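Local coordinates for protein pectinesterase 1 (Solanum lycopersicum, PDB 1XG2) that removes methyl esters from cell-wall pectin by hydrolysis, as the pectinesterase domain of a longer plant precursor, and may help prepare fruit cell walls for softening, at residues 94-100 with 122-128; 37-43 with 64-68. One frame throughout, in Å; residues are numbered along the deposited sequence.

Contact 1. Residues 94-100 with 122-128; sequences LQDICIQ and INRCRID
I122 brings CG1 to 4.3 Å from L94 CB within the parallel pairing of strands 93-95 and 120-123. N123 N is bonded to L94 O at 2.8 Å, and its carbonyl O accepts from D96 N. The chain turns, and R124 meets D96 side-on: NE reaches OD1 and NH2 reaches OD2, each at 2.9 Å on the syn side of the carboxylate. The planes are 28° apart, yet both bonds are nearly straight, at 163° or better. Putting an alanine at D96 would probably leave the R124 guanidinium without its paired charge and free to swing. C125 brings SG to 3.7 Å from L94 CG and close to I97 CG2, the sulfur turned beside its own backbone N (chi1 -70°). R126 N gives to I97 O and its O accepts from I99 N; its bent side chain lays one guanidinium face over C98 SG, while NH2 is bonded to M62 O. I127 sets CD1 4.1 Å from I99 CG1, D128 N gives to I99 O, and the D128 carboxylate salt-bridges R171. Strand axes 98-100 and 126-128 approach to 4.8 Å, and equivalent residues match one to one through the turn, as in neighbouring coils of a right-handed parallel beta-helix.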
ATOM      1  N   LEU A  94       1.881  -4.654 -14.078  1.00 11.60           N
ATOM      2  CA  LEU A  94       0.802  -5.600 -14.285  1.00 10.97           C
ATOM      3  C   LEU A  94      -0.140  -4.967 -15.302  1.00 11.26           C
ATOM      4  O   LEU A  94      -0.515  -3.786 -15.186  1.00 10.67           O
ATOM      5  CB  LEU A  94       0.084  -5.865 -12.963  1.00 11.15           C
ATOM      6  CG  LEU A  94      -0.979  -6.964 -12.972  1.00 10.95           C
ATOM      7  CD1 LEU A  94      -0.316  -8.306 -13.114  1.00 12.01           C
ATOM      8  CD2 LEU A  94      -1.830  -6.904 -11.709  1.00 12.45           C
ATOM      9  N   GLN A  95      -0.539  -5.750 -16.297  1.00 11.65           N
ATOM     10  CA  GLN A  95      -1.290  -5.199 -17.421  1.00 11.38           C
ATOM     11  C   GLN A  95      -2.183  -6.216 -18.110  1.00 11.64           C
ATOM     12  O   GLN A  95      -1.832  -7.394 -18.214  1.00 11.47           O
ATOM     13  CB  GLN A  95      -0.323  -4.593 -18.446  1.00 11.90           C
ATOM     14  CG  GLN A  95      -0.985  -3.794 -19.567  1.00 11.85           C
ATOM     15  CD  GLN A  95       0.031  -3.286 -20.549  1.00 15.56           C
ATOM     16  OE1 GLN A  95       0.183  -3.847 -21.651  1.00 20.24           O
ATOM     17  NE2 GLN A  95       0.767  -2.255 -20.152  1.00 11.71           N
ATOM     18  N   ASP A  96      -3.333  -5.724 -18.579  1.00 11.87           N
ATOM     19  CA  ASP A  96      -4.289  -6.480 -19.400  1.00 11.83           C
ATOM     20  C   ASP A  96      -4.672  -7.814 -18.792  1.00 11.45           C
ATOM     21  O   ASP A  96      -4.619  -8.845 -19.451  1.00 11.43           O
ATOM     22  CB  ASP A  96      -3.736  -6.686 -20.817  1.00 11.93           C
ATOM     23  CG  ASP A  96      -3.635  -5.404 -21.587  1.00 12.54           C
ATOM     24  OD1 ASP A  96      -4.580  -4.583 -21.512  1.00 13.31           O
ATOM     25  OD2 ASP A  96      -2.635  -5.131 -22.279  1.00 13.12           O
ATOM     26  N   ILE A  97      -5.040  -7.785 -17.521  1.00 11.42           N
ATOM     27  CA  ILE A  97      -5.240  -9.021 -16.766  1.00 10.91           C
ATOM     28  C   ILE A  97      -6.206  -8.741 -15.624  1.00 10.42           C
ATOM     29  O   ILE A  97      -6.341  -7.609 -15.182  1.00  9.43           O
ATOM     30  CB  ILE A  97      -3.877  -9.566 -16.263  1.00 10.99           C
ATOM     31  CG1 ILE A  97      -4.002 -11.026 -15.802  1.00 10.97           C
ATOM     32  CG2 ILE A  97      -3.310  -8.688 -15.140  1.00 11.95           C
ATOM     33  CD1 ILE A  97      -2.681 -11.705 -15.614  1.00 12.13           C
ATOM     34  N   CYS A  98      -6.889  -9.778 -15.169  1.00 10.77           N
ATOM     35  CA  CYS A  98      -7.776  -9.691 -14.005  1.00 10.53           C
ATOM     36  C   CYS A  98      -7.127 -10.440 -12.844  1.00 10.31           C
ATOM     37  O   CYS A  98      -6.615 -11.524 -13.037  1.00 10.90           O
ATOM     38  CB  CYS A  98      -9.140 -10.330 -14.318  1.00 10.89           C
ATOM     39  SG  CYS A  98     -10.205 -10.473 -12.853  1.00 13.51           S
ATOM     40  N   ILE A  99      -7.109  -9.831 -11.662  1.00  9.58           N
ATOM     41  CA  ILE A  99      -6.753 -10.511 -10.429  1.00  9.50           C
ATOM     42  C   ILE A  99      -8.007 -10.515  -9.586  1.00  9.63           C
ATOM     43  O   ILE A  99      -8.599  -9.480  -9.356  1.00  9.35           O
ATOM     44  CB  ILE A  99      -5.618  -9.796  -9.668  1.00  8.71           C
ATOM     45  CG1 ILE A  99      -4.409  -9.499 -10.585  1.00  9.01           C
ATOM     46  CG2 ILE A  99      -5.166 -10.644  -8.472  1.00  8.70           C
ATOM     47  CD1 ILE A  99      -3.835 -10.689 -11.298  1.00  9.33           C
ATOM     48  N   GLN A 100      -8.409 -11.688  -9.122  1.00 10.87           N
ATOM     49  CA  GLN A 100      -9.626 -11.790  -8.348  1.00 11.44           C
ATOM     50  C   GLN A 100      -9.494 -12.694  -7.140  1.00 11.17           C
ATOM     51  O   GLN A 100      -8.686 -13.637  -7.114  1.00 10.59           O
ATOM     52  CB  GLN A 100     -10.794 -12.239  -9.221  1.00 11.97           C
ATOM     53  CG  GLN A 100     -10.649 -13.580  -9.845  1.00 14.08           C
ATOM     54  CD  GLN A 100     -12.004 -14.137 -10.371  1.00 18.31           C
ATOM     55  OE1 GLN A 100     -12.178 -15.345 -10.462  1.00 18.44           O
ATOM     56  NE2 GLN A 100     -12.921 -13.253 -10.737  1.00 18.46           N
ATOM     57  N   ILE A 122       0.085  -0.511 -12.554  1.00 10.38           N
ATOM     58  CA  ILE A 122      -1.017  -1.421 -12.825  1.00 10.44           C
ATOM     59  C   ILE A 122      -1.836  -0.732 -13.930  1.00 10.18           C
ATOM     60  O   ILE A 122      -2.484   0.279 -13.695  1.00 11.57           O
ATOM     61  CB  ILE A 122      -1.820  -1.687 -11.523  1.00 10.46           C
ATOM     62  CG1 ILE A 122      -0.951  -2.439 -10.506  1.00 12.14           C
ATOM     63  CG2 ILE A 122      -3.048  -2.538 -11.788  1.00 11.30           C
ATOM     64  CD1 ILE A 122       0.072  -1.590  -9.782  1.00 13.53           C
ATOM     65  N   ASN A 123      -1.798  -1.302 -15.132  1.00  9.93           N
ATOM     66  CA  ASN A 123      -2.335  -0.698 -16.336  1.00  9.90           C
ATOM     67  C   ASN A 123      -3.368  -1.612 -16.991  1.00  9.48           C
ATOM     68  O   ASN A 123      -3.064  -2.743 -17.315  1.00  8.80           O
ATOM     69  CB  ASN A 123      -1.180  -0.475 -17.309  1.00 10.36           C
ATOM     70  CG  ASN A 123      -1.576   0.341 -18.537  1.00 11.57           C
ATOM     71  OD1 ASN A 123      -1.049   0.154 -19.632  1.00 10.67           O
ATOM     72  ND2 ASN A 123      -2.545   1.233 -18.353  1.00 13.93           N
ATOM     73  N   ARG A 124      -4.573  -1.106 -17.187  1.00  9.72           N
ATOM     74  CA  ARG A 124      -5.636  -1.830 -17.874  1.00 10.70           C
ATOM     75  C   ARG A 124      -5.894  -3.187 -17.209  1.00 10.97           C
ATOM     76  O   ARG A 124      -5.951  -4.213 -17.885  1.00 11.47           O
ATOM     77  CB  ARG A 124      -5.296  -2.022 -19.353  1.00 10.87           C
ATOM     78  CG  ARG A 124      -5.175  -0.710 -20.132  1.00 11.46           C
ATOM     79  CD  ARG A 124      -5.198  -0.897 -21.645  1.00 13.22           C
ATOM     80  NE  ARG A 124      -4.155  -1.800 -22.119  1.00 14.73           N
ATOM     81  CZ  ARG A 124      -2.970  -1.424 -22.608  1.00 15.35           C
ATOM     82  NH1 ARG A 124      -2.634  -0.146 -22.727  1.00 14.70           N
ATOM     83  NH2 ARG A 124      -2.116  -2.348 -23.010  1.00 15.96           N
ATOM     84  N   CYS A 125      -6.009  -3.176 -15.881  1.00 11.15           N
ATOM     85  CA  CYS A 125      -6.298  -4.380 -15.110  1.00 10.89           C
ATOM     86  C   CYS A 125      -7.668  -4.297 -14.488  1.00 10.74           C
ATOM     87  O   CYS A 125      -8.180  -3.210 -14.292  1.00 11.21           O
ATOM     88  CB  CYS A 125      -5.258  -4.550 -14.007  1.00 11.04           C
ATOM     89  SG  CYS A 125      -3.649  -4.980 -14.671  1.00 11.49           S
ATOM     90  N   ARG A 126      -8.233  -5.457 -14.148  1.00 10.51           N
ATOM     91  CA  ARG A 126      -9.493  -5.552 -13.432  1.00 10.77           C
ATOM     92  C   ARG A 126      -9.181  -6.254 -12.100  1.00 10.30           C
ATOM     93  O   ARG A 126      -8.735  -7.378 -12.108  1.00 10.56           O
ATOM     94  CB  ARG A 126     -10.494  -6.376 -14.256  1.00 10.75           C
ATOM     95  CG  ARG A 126     -11.919  -6.378 -13.709  1.00 14.05           C
ATOM     96  CD  ARG A 126     -12.982  -6.908 -14.698  1.00 15.15           C
ATOM     97  NE  ARG A 126     -12.550  -8.165 -15.306  1.00 16.88           N
ATOM     98  CZ  ARG A 126     -12.807  -9.371 -14.835  1.00 15.30           C
ATOM     99  NH1 ARG A 126     -13.533  -9.536 -13.731  1.00 17.56           N
ATOM    100  NH2 ARG A 126     -12.341 -10.426 -15.473  1.00 16.20           N
ATOM    101  N   ILE A 127      -9.382  -5.579 -10.976  1.00 10.26           N
ATOM    102  CA  ILE A 127      -9.103  -6.148  -9.660  1.00 10.23           C
ATOM    103  C   ILE A 127     -10.437  -6.321  -8.974  1.00 10.28           C
ATOM    104  O   ILE A 127     -11.134  -5.363  -8.750  1.00 10.97           O
ATOM    105  CB  ILE A 127      -8.157  -5.232  -8.859  1.00 10.53           C
ATOM    106  CG1 ILE A 127      -6.980  -4.732  -9.734  1.00 11.15           C
ATOM    107  CG2 ILE A 127      -7.655  -5.941  -7.630  1.00  9.30           C
ATOM    108  CD1 ILE A 127      -6.083  -5.803 -10.313  1.00 13.08           C
ATOM    109  N   ASP A 128     -10.784  -7.558  -8.630  1.00 10.91           N
ATOM    110  CA  ASP A 128     -12.158  -7.927  -8.296  1.00 11.49           C
ATOM    111  C   ASP A 128     -12.194  -8.756  -7.010  1.00 10.49           C
ATOM    112  O   ASP A 128     -11.615  -9.824  -6.951  1.00 10.01           O
ATOM    113  CB  ASP A 128     -12.753  -8.717  -9.478  1.00 12.46           C
ATOM    114  CG  ASP A 128     -14.086  -9.393  -9.152  1.00 16.87           C
ATOM    115  OD1 ASP A 128     -14.711  -9.945 -10.084  1.00 22.96           O
ATOM    116  OD2 ASP A 128     -14.584  -9.451  -8.017  1.00 17.97           O
TER

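Contact 2. Residues 37-43 with 64-68; sequences VKRGTYK and ATTIT
T65 reaches back with OG1 to donate to V37 O at 3.0 Å, the hydroxyl standing above the carbonyl plane; the same oxygen also accepts from the backbone N of D60. Its methyl CG2 lies 3.5 Å from V37 CG1, tighter than usual for two carbons. With OG1 beside the backbone N (chi1 -63°), T65 can present hydroxyl and methyl to V37 together. The backbone bonds alternate between the chains: G40 N gives to A64 O, T66 N to G40 O, Y42 N to T66 O at 2.7 Å, and T68 N to Y42 O. R39 N gives to D60 OD2, and T41 O accepts from Q9 NE2. This is the parallel pairing of successive coils in a pectinesterase beta-helix, the strand axes 4.7 Å apart and inclined by 15°. G40 sits at phi 146°, where a side chain would press on the preceding carbonyl O. The Y42 hydroxyl donates to K38 O at 2.7 Å from above that carbonyl plane. One ring face receives V37 CG1, T66 O lies in plane at the edge, and I67 CD1 comes to 3.7 Å from Y42 CB. On the other side of the sheet, T41 OG1 shares a hydrogen bond with a water at 2.9 Å, and that water donates weakly to A64 O. T68 OG1 is hydrogen-bonded to Q100 OE1, and T41 CG2 touches the methyl CG2 of T68.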
ATOM      1  N   VAL A  37       0.622 -13.935 -20.379  1.00 15.51           N
ATOM      2  CA  VAL A  37      -0.275 -14.984 -19.934  1.00 15.72           C
ATOM      3  C   VAL A  37      -1.466 -15.026 -20.877  1.00 16.48           C
ATOM      4  O   VAL A  37      -2.297 -14.109 -20.890  1.00 16.79           O
ATOM      5  CB  VAL A  37      -0.774 -14.725 -18.489  1.00 15.48           C
ATOM      6  CG1 VAL A  37      -1.560 -15.912 -17.981  1.00 15.39           C
ATOM      7  CG2 VAL A  37       0.392 -14.399 -17.560  1.00 15.49           C
ATOM      8  N   LYS A  38      -1.545 -16.084 -21.681  1.00 17.49           N
ATOM      9  CA  LYS A  38      -2.646 -16.259 -22.627  1.00 18.42           C
ATOM     10  C   LYS A  38      -3.982 -16.434 -21.928  1.00 18.54           C
ATOM     11  O   LYS A  38      -4.030 -16.737 -20.731  1.00 19.12           O
ATOM     12  CB  LYS A  38      -2.389 -17.462 -23.527  1.00 19.37           C
ATOM     13  CG  LYS A  38      -1.234 -17.299 -24.493  1.00 20.98           C
ATOM     14  CD  LYS A  38      -1.498 -18.151 -25.748  1.00 23.81           C
ATOM     15  CE  LYS A  38      -0.265 -18.315 -26.620  1.00 25.50           C
ATOM     16  NZ  LYS A  38      -0.539 -19.173 -27.828  1.00 24.75           N
ATOM     17  N   ARG A  39      -5.064 -16.249 -22.682  1.00 18.39           N
ATOM     18  CA  ARG A  39      -6.414 -16.263 -22.130  1.00 18.66           C
ATOM     19  C   ARG A  39      -6.684 -17.557 -21.389  1.00 18.02           C
ATOM     20  O   ARG A  39      -6.173 -18.626 -21.751  1.00 17.74           O
ATOM     21  CB  ARG A  39      -7.481 -16.029 -23.215  1.00 19.19           C
ATOM     22  CG  ARG A  39      -7.640 -17.160 -24.232  1.00 21.00           C
ATOM     23  CD  ARG A  39      -8.454 -16.760 -25.456  1.00 23.06           C
ATOM     24  NE  ARG A  39      -7.809 -15.662 -26.190  1.00 26.56           N
ATOM     25  CZ  ARG A  39      -8.256 -15.146 -27.340  1.00 28.83           C
ATOM     26  NH1 ARG A  39      -9.367 -15.606 -27.917  1.00 28.25           N
ATOM     27  NH2 ARG A  39      -7.586 -14.156 -27.914  1.00 29.98           N
ATOM     28  N   GLY A  40      -7.462 -17.433 -20.323  1.00 17.31           N
ATOM     29  CA  GLY A  40      -7.739 -18.540 -19.436  1.00 16.87           C
ATOM     30  C   GLY A  40      -7.877 -18.043 -18.013  1.00 16.81           C
ATOM     31  O   GLY A  40      -7.556 -16.888 -17.706  1.00 15.04           O
ATOM     32  N   THR A  41      -8.377 -18.920 -17.155  1.00 16.72           N
ATOM     33  CA  THR A  41      -8.497 -18.651 -15.736  1.00 17.25           C
ATOM     34  C   THR A  41      -7.496 -19.544 -15.014  1.00 17.41           C
ATOM     35  O   THR A  41      -7.505 -20.759 -15.181  1.00 17.68           O
ATOM     36  CB  THR A  41      -9.934 -18.896 -15.300  1.00 17.48           C
ATOM     37  OG1 THR A  41     -10.767 -17.877 -15.884  1.00 18.02           O
ATOM     38  CG2 THR A  41     -10.101 -18.712 -13.796  1.00 18.14           C
ATOM     39  N   TYR A  42      -6.622 -18.921 -14.226  1.00 16.85           N
ATOM     40  CA  TYR A  42      -5.503 -19.598 -13.586  1.00 16.68           C
ATOM     41  C   TYR A  42      -5.744 -19.536 -12.095  1.00 17.16           C
ATOM     42  O   TYR A  42      -5.684 -18.470 -11.491  1.00 15.38           O
ATOM     43  CB  TYR A  42      -4.184 -18.906 -13.960  1.00 16.15           C
ATOM     44  CG  TYR A  42      -3.885 -18.913 -15.441  1.00 16.15           C
ATOM     45  CD1 TYR A  42      -4.547 -18.057 -16.313  1.00 15.73           C
ATOM     46  CD2 TYR A  42      -2.938 -19.788 -15.976  1.00 17.50           C
ATOM     47  CE1 TYR A  42      -4.278 -18.070 -17.677  1.00 16.84           C
ATOM     48  CE2 TYR A  42      -2.662 -19.813 -17.350  1.00 16.90           C
ATOM     49  CZ  TYR A  42      -3.340 -18.952 -18.190  1.00 17.77           C
ATOM     50  OH  TYR A  42      -3.072 -18.965 -19.535  1.00 19.15           O
ATOM     51  N   LYS A  43      -6.028 -20.698 -11.520  1.00 18.11           N
ATOM     52  CA  LYS A  43      -6.387 -20.845 -10.121  1.00 19.12           C
ATOM     53  C   LYS A  43      -5.080 -21.045  -9.356  1.00 18.79           C
ATOM     54  O   LYS A  43      -4.670 -22.181  -9.101  1.00 17.35           O
ATOM     55  CB  LYS A  43      -7.307 -22.070  -9.978  1.00 20.15           C
ATOM     56  CG  LYS A  43      -8.544 -21.951  -9.111  1.00 24.53           C
ATOM     57  CD  LYS A  43      -9.715 -22.738  -9.787  1.00 28.41           C
ATOM     58  CE  LYS A  43     -10.871 -23.073  -8.829  1.00 31.11           C
ATOM     59  NZ  LYS A  43     -11.991 -23.795  -9.543  1.00 32.47           N
ATOM     60  N   ALA A  64     -10.200 -11.448 -20.402  1.00 17.47           N
ATOM     61  CA  ALA A  64      -9.762 -12.704 -21.004  1.00 17.37           C
ATOM     62  C   ALA A  64      -8.783 -13.559 -20.183  1.00 16.78           C
ATOM     63  O   ALA A  64      -8.810 -14.775 -20.297  1.00 16.69           O
ATOM     64  CB  ALA A  64      -9.126 -12.410 -22.357  1.00 17.61           C
ATOM     65  N   THR A  65      -7.892 -12.916 -19.424  1.00 15.52           N
ATOM     66  CA  THR A  65      -6.925 -13.606 -18.577  1.00 14.86           C
ATOM     67  C   THR A  65      -7.219 -13.267 -17.130  1.00 13.67           C
ATOM     68  O   THR A  65      -7.234 -12.098 -16.754  1.00 12.58           O
ATOM     69  CB  THR A  65      -5.465 -13.220 -18.922  1.00 15.01           C
ATOM     70  OG1 THR A  65      -5.143 -13.626 -20.253  1.00 15.96           O
ATOM     71  CG2 THR A  65      -4.475 -14.026 -18.086  1.00 14.88           C
ATOM     72  N   THR A  66      -7.455 -14.296 -16.321  1.00 13.10           N
ATOM     73  CA  THR A  66      -7.795 -14.122 -14.912  1.00 13.08           C
ATOM     74  C   THR A  66      -6.894 -14.991 -14.019  1.00 12.97           C
ATOM     75  O   THR A  66      -6.745 -16.191 -14.265  1.00 13.80           O
ATOM     76  CB  THR A  66      -9.253 -14.535 -14.692  1.00 13.26           C
ATOM     77  OG1 THR A  66     -10.131 -13.649 -15.394  1.00 12.80           O
ATOM     78  CG2 THR A  66      -9.655 -14.369 -13.262  1.00 12.15           C
ATOM     79  N   ILE A  67      -6.308 -14.382 -12.995  1.00 12.59           N
ATOM     80  CA  ILE A  67      -5.650 -15.116 -11.921  1.00 12.00           C
ATOM     81  C   ILE A  67      -6.614 -15.082 -10.765  1.00 12.13           C
ATOM     82  O   ILE A  67      -7.048 -14.003 -10.365  1.00 11.54           O
ATOM     83  CB  ILE A  67      -4.308 -14.467 -11.527  1.00 11.69           C
ATOM     84  CG1 ILE A  67      -3.496 -14.131 -12.765  1.00 11.01           C
ATOM     85  CG2 ILE A  67      -3.512 -15.380 -10.582  1.00 12.28           C
ATOM     86  CD1 ILE A  67      -3.221 -15.306 -13.710  1.00 12.69           C
ATOM     87  N   THR A  68      -6.960 -16.252 -10.217  1.00 12.04           N
ATOM     88  CA  THR A  68      -7.993 -16.326  -9.198  1.00 12.01           C
ATOM     89  C   THR A  68      -7.577 -17.165  -7.995  1.00 12.43           C
ATOM     90  O   THR A  68      -6.758 -18.070  -8.110  1.00 12.02           O
ATOM     91  CB  THR A  68      -9.329 -16.821  -9.805  1.00 12.62           C
ATOM     92  OG1 THR A  68     -10.399 -16.700  -8.845  1.00 13.93           O
ATOM     93  CG2 THR A  68      -9.284 -18.285 -10.187  1.00 13.57           C
TER
HETATM   94  O   HOH W   1     -10.703 -17.073 -18.637  1.00 20.96           O

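In the fold
Contact 2 comes first along the chain and is complete before contact 1 begins. Their centres lie about 11 Å apart. Both reach one parallel sheet, in which strands 40-43, 65-69, 98-101 and 126-128 follow one another in sequence order, so contact 2 forms the pair at one end of it. The middle strands join the contacts directly: C98 N lies 2.8 Å from T65 O, a probable hydrogen bond. Contact 1 also extends into the neighbouring sheet through strands 93-95 and 120-123. Together they stack successive coils of the beta-helix, contact 2 remote from the annotated sites and contact 1 nearer them, its I127 side chain about 10 Å from that of D132, the predicted proton donor.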